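Local coordinates for muramidase (Trichobolus zukalii, PDB 6ZMV), which hydrolyses the glycan strands of peptidoglycan as a fungal muramidase (lysozyme) of glycoside hydrolase family 25, at residues A24-I29 with Q175-F180; K30-E33 with Y37-P40. All blocks are in the same frame, centred on the assembly; numbering follows the deposited sequence.

One strand, 26-33, serves both contacts and offers a worked example of how a barrel strand changes its role along its length. Its first half, in interaction 1, sends side chains inward to meet segment 175-180, 146 residues away at the closest ends. Its second half, in interaction 2, turns back through a short loop and pairs with strand 37-38. Interaction 2 is therefore nested within the long loop closed by interaction 1, and the two centres lie about 18 Å apart. Both belong to the same curled sheet: the long-range contact fills the interior between distant strands, whereas the local one extends the sheet as a hairpin beside the barrel.

Interaction 1 (A24-I29 with Q175-F180); sequences ARFVII and QTIWQF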
ATOM      1  N   ALA A  24       8.579   8.946 -12.953  1.00  5.99           N
ATOM      2  CA  ALA A  24       7.594   8.265 -12.096  1.00  5.53           C
ATOM      3  C   ALA A  24       6.374   7.930 -12.940  1.00  4.74           C
ATOM      4  O   ALA A  24       5.904   8.781 -13.731  1.00  5.36           O
ATOM      5  CB  ALA A  24       7.162   9.084 -10.898  1.00  6.63           C
ATOM      6  N   ARG A  25       5.805   6.739 -12.717  1.00  4.42           N
ATOM      7  CA  ARG A  25       4.572   6.333 -13.373  1.00  4.36           C
ATOM      8  C   ARG A  25       3.437   6.018 -12.402  1.00  3.62           C
ATOM      9  O   ARG A  25       2.314   5.828 -12.888  1.00  4.54           O
ATOM     10  CB  ARG A  25       4.823   5.231 -14.399  1.00  5.31           C
ATOM     11  CG  ARG A  25       5.709   5.694 -15.538  1.00  6.02           C
ATOM     12  CD  ARG A  25       5.026   6.617 -16.510  1.00  6.91           C
ATOM     13  NE  ARG A  25       5.832   7.100 -17.613  1.00  8.36           N
ATOM     14  CZ  ARG A  25       6.552   8.198 -17.576  1.00  7.91           C
ATOM     15  NH1 ARG A  25       7.228   8.626 -18.641  1.00 11.39           N
ATOM     16  NH2 ARG A  25       6.663   8.876 -16.467  1.00  6.85           N
ATOM     17  N   PHE A  26       3.720   5.876 -11.111  1.00  3.50           N
ATOM     18  CA  PHE A  26       2.645   5.618 -10.155  1.00  3.90           C
ATOM     19  C   PHE A  26       2.972   6.290  -8.843  1.00  3.67           C
ATOM     20  O   PHE A  26       4.147   6.588  -8.532  1.00  3.21           O
ATOM     21  CB  PHE A  26       2.386   4.105  -9.967  1.00  3.53           C
ATOM     22  CG  PHE A  26       3.511   3.374  -9.266  1.00  3.66           C
ATOM     23  CD1 PHE A  26       4.590   2.929  -9.965  1.00  3.76           C
ATOM     24  CD2 PHE A  26       3.519   3.144  -7.888  1.00  5.20           C
ATOM     25  CE1 PHE A  26       5.644   2.267  -9.350  1.00  4.38           C
ATOM     26  CE2 PHE A  26       4.586   2.543  -7.243  1.00  4.58           C
ATOM     27  CZ  PHE A  26       5.643   2.064  -7.992  1.00  4.81           C
ATOM     28  N   VAL A  27       1.922   6.522  -8.071  1.00  3.57           N
ATOM     29  CA  VAL A  27       2.058   7.047  -6.695  1.00  3.55           C
ATOM     30  C   VAL A  27       1.003   6.405  -5.827  1.00  3.16           C
ATOM     31  O   VAL A  27      -0.124   6.199  -6.270  1.00  4.54           O
ATOM     32  CB  VAL A  27       1.979   8.595  -6.676  1.00  3.32           C
ATOM     33  CG1 VAL A  27       0.644   9.086  -7.227  1.00  4.49           C
ATOM     34  CG2 VAL A  27       2.304   9.135  -5.306  1.00  3.85           C
ATOM     35  N   ILE A  28       1.425   6.097  -4.614  1.00  3.31           N
ATOM     36  CA  ILE A  28       0.518   5.526  -3.598  1.00  3.61           C
ATOM     37  C   ILE A  28       0.375   6.590  -2.508  1.00  3.12           C
ATOM     38  O   ILE A  28       1.351   7.156  -2.073  1.00  3.41           O
ATOM     39  CB  ILE A  28       1.021   4.176  -3.028  1.00  4.88           C
ATOM     40  CG1 ILE A  28       1.620   3.287  -4.087  1.00  6.58           C
ATOM     41  CG2 ILE A  28      -0.071   3.487  -2.253  1.00  5.01           C
ATOM     42  CD1 ILE A  28       2.231   1.995  -3.609  1.00  8.83           C
ATOM     43  N   ILE A  29      -0.872   6.903  -2.168  1.00  2.41           N
ATOM     44  CA  ILE A  29      -1.237   8.105  -1.384  1.00  3.02           C
ATOM     45  C   ILE A  29      -1.972   7.759  -0.098  1.00  3.31           C
ATOM     46  O   ILE A  29      -2.968   7.021  -0.155  1.00  3.80           O
ATOM     47  CB  ILE A  29      -2.106   9.025  -2.259  1.00  3.87           C
ATOM     48  CG1 ILE A  29      -1.427   9.400  -3.558  1.00  4.04           C
ATOM     49  CG2 ILE A  29      -2.516  10.238  -1.461  1.00  4.40           C
ATOM     50  CD1 ILE A  29      -2.380   9.941  -4.557  1.00  5.21           C
ATOM     51  N   GLN A 175       7.956  -9.696  -4.671  1.00  4.24           N
ATOM     52  CA  GLN A 175       7.234  -8.442  -4.377  1.00  4.13           C
ATOM     53  C   GLN A 175       6.694  -7.880  -5.695  1.00  3.15           C
ATOM     54  O   GLN A 175       7.367  -7.901  -6.716  1.00  4.61           O
ATOM     55  CB  GLN A 175       8.174  -7.450  -3.694  1.00  4.45           C
ATOM     56  CG  GLN A 175       9.049  -6.576  -4.593  1.00  4.20           C
ATOM     57  CD  GLN A 175      10.138  -7.226  -5.405  1.00  4.62           C
ATOM     58  OE1 GLN A 175      10.775  -6.549  -6.276  1.00  7.96           O
ATOM     59  NE2 GLN A 175      10.435  -8.443  -5.103  1.00  2.99           N
ATOM     60  N   THR A 176       5.497  -7.340  -5.641  1.00  3.83           N
ATOM     61  CA  THR A 176       4.916  -6.568  -6.743  1.00  3.42           C
ATOM     62  C   THR A 176       5.548  -5.174  -6.812  1.00  4.01           C
ATOM     63  O   THR A 176       5.804  -4.642  -7.924  1.00  3.59           O
ATOM     64  CB  THR A 176       3.401  -6.593  -6.643  1.00  3.73           C
ATOM     65  OG1 THR A 176       2.950  -7.935  -6.791  1.00  4.87           O
ATOM     66  CG2 THR A 176       2.753  -5.717  -7.666  1.00  4.01           C
ATOM     67  N   ILE A 177       5.735  -4.550  -5.680  1.00  3.66           N
ATOM     68  CA  ILE A 177       6.374  -3.227  -5.554  1.00  3.29           C
ATOM     69  C   ILE A 177       7.420  -3.357  -4.461  1.00  3.29           C
ATOM     70  O   ILE A 177       7.160  -3.993  -3.437  1.00  3.59           O
ATOM     71  CB  ILE A 177       5.346  -2.098  -5.313  1.00  3.54           C
ATOM     72  CG1 ILE A 177       4.341  -1.978  -6.462  1.00  4.42           C
ATOM     73  CG2 ILE A 177       6.020  -0.761  -5.002  1.00  3.82           C
ATOM     74  CD1 ILE A 177       3.093  -1.187  -6.150  1.00  5.75           C
ATOM     75  N   TRP A 178       8.561  -2.714  -4.651  1.00  3.83           N
ATOM     76  CA  TRP A 178       9.632  -2.559  -3.663  1.00  4.21           C
ATOM     77  C   TRP A 178       9.723  -1.105  -3.234  1.00  4.33           C
ATOM     78  O   TRP A 178       9.967  -0.238  -4.089  1.00  4.95           O
ATOM     79  CB  TRP A 178      10.913  -3.027  -4.326  1.00  4.61           C
ATOM     80  CG  TRP A 178      12.168  -2.923  -3.536  1.00  4.85           C
ATOM     81  CD1 TRP A 178      12.346  -2.826  -2.196  1.00  5.64           C
ATOM     82  CD2 TRP A 178      13.479  -2.898  -4.093  1.00  5.63           C
ATOM     83  NE1 TRP A 178      13.675  -2.784  -1.868  1.00  5.96           N
ATOM     84  CE2 TRP A 178      14.404  -2.819  -3.025  1.00  5.84           C
ATOM     85  CE3 TRP A 178      13.964  -2.921  -5.411  1.00  8.98           C
ATOM     86  CZ2 TRP A 178      15.776  -2.706  -3.251  1.00  8.28           C
ATOM     87  CZ3 TRP A 178      15.324  -2.902  -5.615  1.00 10.49           C
ATOM     88  CH2 TRP A 178      16.222  -2.818  -4.549  1.00 10.87           C
ATOM     89  N   GLN A 179       9.588  -0.831  -1.967  1.00  4.30           N
ATOM     90  CA  GLN A 179       9.856   0.484  -1.374  1.00  4.37           C
ATOM     91  C   GLN A 179      11.313   0.457  -0.955  1.00  4.45           C
ATOM     92  O   GLN A 179      11.658  -0.223   0.025  1.00  4.88           O
ATOM     93  CB  GLN A 179       8.913   0.816  -0.232  1.00  4.17           C
ATOM     94  CG  GLN A 179       9.047   2.265   0.199  1.00  4.20           C
ATOM     95  CD  GLN A 179       8.337   2.526   1.521  1.00  4.79           C
ATOM     96  OE1 GLN A 179       8.782   2.001   2.571  1.00  5.88           O
ATOM     97  NE2 GLN A 179       7.225   3.213   1.416  1.00  6.14           N
ATOM     98  N   PHE A 180      12.162   1.158  -1.672  1.00  4.60           N
ATOM     99  CA  PHE A 180      13.637   0.966  -1.514  1.00  4.98           C
ATOM    100  C   PHE A 180      14.358   2.124  -0.832  1.00  5.41           C
ATOM    101  O   PHE A 180      15.509   1.942  -0.488  1.00  6.82           O
ATOM    102  CB  PHE A 180      14.286   0.677  -2.855  1.00  5.81           C
ATOM    103  CG  PHE A 180      14.152   1.761  -3.888  1.00  5.17           C
ATOM    104  CD1 PHE A 180      15.142   2.744  -3.969  1.00  5.82           C
ATOM    105  CD2 PHE A 180      13.114   1.788  -4.826  1.00  6.10           C
ATOM    106  CE1 PHE A 180      15.073   3.703  -4.963  1.00  6.21           C
ATOM    107  CE2 PHE A 180      13.071   2.743  -5.831  1.00  6.22           C
ATOM    108  CZ  PHE A 180      14.031   3.702  -5.882  1.00  5.50           C
TER
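I177 comes obliquely to the phenyl ring of F26, its CG2 4.1 Å from CZ of F26. The neighbouring ring atom CE2 of F26 also approaches CD1 of I177, at 4.2 Å, so the isoleucine lays both of its branches against one end of the ring. The other flat group belongs to W178, which leaves its backbone on the side away from segment 24-29; one face of its indole has CB of F180, 3.5 Å above the plane and offset toward the rim.

The side chains of F26 and I177 pass alongside each other, running opposite ways. I28 behaves differently. Extended beyond CB (chi2 176°), it meets I177 tip to tip, with CD1 of I28 4.2 Å from CD1 of I177. No hydrogen bond joins the two segments; three buried apolar side chains carry the contact, with the nearest CA atoms, those of F26 and I177, still 10.6 Å apart.

That spacing follows from strands 2-7 and 189-193, which lie between the two partners in the sheet. V27 and I29 pack instead on helix 42-51, while farther along the second strand Q179 turns its amide to D6, Y134, Y161 and a bound glycerol. Such a meeting of inward-pointing residues from strands that are not sheet neighbours is the interior of a curled, TIM-like barrel, here the irregular α/β-barrel of the GH25 lysozymes.

Interaction 2 (K30-E33 with Y37-P40); sequences KATE and YTDP
K30 runs across the carboxylate of D39 at about a right angle, and its methylene chain can be followed atom by atom. CB of K30 lies 3.6 Å from OD2 of D39, CG of K30 stays almost as close to that oxygen, and CD of K30 is again 3.6 Å from it. CE then leaves the aspartate and comes obliquely to the ring of Y37, 4.1 Å from CE2. At the tip, NZ of K30 forms a salt bridge with OE1 of E33 at 2.7 Å, meeting that oxygen nearly head-on. With CG anti to the backbone N (chi1 -172°) and the chain extended beyond it, the ammonium is carried this far along the strand.

Alongside it, the backbones form the hairpin ladder. D39 N donates to A31 O with an almost straight N-H...O (172°), from above the carbonyl plane, while E33 and Y37 form the antiparallel hydrogen-bonded pair, each N bonded to the other's O. On the face opposite E33 and Y37, T32 and T38 touch through their CG2 methyls at 4.2 Å; OG1 of T32 turns to H60.

D39 has its own partners: OD2 accepts from H9 N, and OD1 caps V41 N ahead of helix 42-51. E33 OE2 salt-bridges R63. The division of labour implies that K30 offers D39 mainly its hydrocarbon length, its charge going to E33; with NZ 5.2 Å from OD2, the lysine may still stabilise the aspartate's negative charge at a distance.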
ATOM      1  N   LYS A  30      -1.470   8.248   1.034  1.00  3.07           N
ATOM      2  CA  LYS A  30      -2.167   7.899   2.284  1.00  3.13           C
ATOM      3  C   LYS A  30      -3.593   8.442   2.226  1.00  2.94           C
ATOM      4  O   LYS A  30      -3.805   9.635   2.017  1.00  3.72           O
ATOM      5  CB  LYS A  30      -1.483   8.511   3.493  1.00  3.56           C
ATOM      6  CG  LYS A  30      -2.059   8.029   4.802  1.00  4.45           C
ATOM      7  CD  LYS A  30      -1.233   8.456   6.014  1.00  6.44           C
ATOM      8  CE  LYS A  30      -1.744   7.846   7.295  1.00  7.59           C
ATOM      9  NZ  LYS A  30      -0.859   8.160   8.411  1.00 13.46           N
ATOM     10  N   ALA A  31      -4.545   7.555   2.545  1.00  3.22           N
ATOM     11  CA  ALA A  31      -5.957   7.916   2.668  1.00  3.27           C
ATOM     12  C   ALA A  31      -6.397   8.001   4.106  1.00  3.49           C
ATOM     13  O   ALA A  31      -7.064   9.003   4.510  1.00  4.05           O
ATOM     14  CB  ALA A  31      -6.800   6.965   1.865  1.00  3.88           C
ATOM     15  N   THR A  32      -6.127   6.965   4.885  1.00  4.04           N
ATOM     16  CA  THR A  32      -6.731   6.791   6.192  1.00  4.19           C
ATOM     17  C   THR A  32      -5.727   6.165   7.167  1.00  4.31           C
ATOM     18  O   THR A  32      -4.754   5.521   6.759  1.00  5.03           O
ATOM     19  CB  THR A  32      -7.994   5.909   6.110  1.00  4.40           C
ATOM     20  OG1 THR A  32      -7.709   4.744   5.327  1.00  4.37           O
ATOM     21  CG2 THR A  32      -9.132   6.673   5.498  1.00  5.23           C
ATOM     22  N   GLU A  33      -6.030   6.259   8.464  1.00  4.90           N
ATOM     23  CA  GLU A  33      -5.341   5.561   9.538  1.00  5.33           C
ATOM     24  C   GLU A  33      -6.326   5.217  10.635  1.00  6.02           C
ATOM     25  O   GLU A  33      -7.179   6.062  11.058  1.00  6.86           O
ATOM     26  CB  GLU A  33      -4.211   6.425  10.112  1.00  7.21           C
ATOM     27  CG  GLU A  33      -3.468   5.750  11.236  1.00  7.53           C
ATOM     28  CD  GLU A  33      -2.162   6.415  11.676  1.00 10.68           C
ATOM     29  OE1 GLU A  33      -1.498   7.042  10.827  1.00 11.72           O
ATOM     30  OE2 GLU A  33      -1.826   6.292  12.890  1.00 13.49           O
ATOM     31  N   TYR A  37      -9.054   8.649  11.316  1.00  5.22           N
ATOM     32  CA  TYR A  37      -8.188   9.659  10.693  1.00  6.20           C
ATOM     33  C   TYR A  37      -8.254   9.551   9.175  1.00  5.00           C
ATOM     34  O   TYR A  37      -7.958   8.500   8.586  1.00  5.87           O
ATOM     35  CB  TYR A  37      -6.747   9.462  11.153  1.00  7.24           C
ATOM     36  CG  TYR A  37      -5.788  10.419  10.474  1.00  7.82           C
ATOM     37  CD1 TYR A  37      -5.658  11.703  10.910  1.00  9.48           C
ATOM     38  CD2 TYR A  37      -5.044  10.009   9.374  1.00 10.24           C
ATOM     39  CE1 TYR A  37      -4.756  12.570  10.306  1.00 10.74           C
ATOM     40  CE2 TYR A  37      -4.178  10.862   8.735  1.00 10.65           C
ATOM     41  CZ  TYR A  37      -3.989  12.136   9.240  1.00  9.46           C
ATOM     42  OH  TYR A  37      -3.119  12.983   8.602  1.00 12.67           O
ATOM     43  N   THR A  38      -8.611  10.666   8.569  1.00  5.10           N
ATOM     44  CA  THR A  38      -8.445  10.842   7.111  1.00  5.47           C
ATOM     45  C   THR A  38      -7.284  11.796   6.862  1.00  5.00           C
ATOM     46  O   THR A  38      -7.129  12.814   7.525  1.00  6.59           O
ATOM     47  CB  THR A  38      -9.734  11.346   6.474  1.00  6.37           C
ATOM     48  OG1 THR A  38     -10.104  12.587   7.041  1.00 10.04           O
ATOM     49  CG2 THR A  38     -10.864  10.351   6.546  1.00  8.10           C
ATOM     50  N   ASP A  39      -6.424  11.428   5.935  1.00  4.51           N
ATOM     51  CA  ASP A  39      -5.261  12.264   5.600  1.00  4.12           C
ATOM     52  C   ASP A  39      -5.784  13.504   4.887  1.00  4.23           C
ATOM     53  O   ASP A  39      -6.425  13.408   3.818  1.00  5.05           O
ATOM     54  CB  ASP A  39      -4.263  11.489   4.807  1.00  4.45           C
ATOM     55  CG  ASP A  39      -3.009  12.258   4.501  1.00  5.50           C
ATOM     56  OD1 ASP A  39      -3.143  13.337   3.843  1.00  5.36           O
ATOM     57  OD2 ASP A  39      -1.914  11.764   4.853  1.00  6.21           O
ATOM     58  N   PRO A  40      -5.468  14.732   5.388  1.00  4.55           N
ATOM     59  CA  PRO A  40      -6.081  15.930   4.804  1.00  4.95           C
ATOM     60  C   PRO A  40      -5.618  16.299   3.414  1.00  4.12           C
ATOM     61  O   PRO A  40      -6.242  17.141   2.759  1.00  5.34           O
ATOM     62  CB  PRO A  40      -5.799  16.994   5.818  1.00  6.69           C
ATOM     63  CG  PRO A  40      -4.611  16.506   6.547  1.00  8.03           C
ATOM     64  CD  PRO A  40      -4.690  15.003   6.625  1.00  5.00           C
TER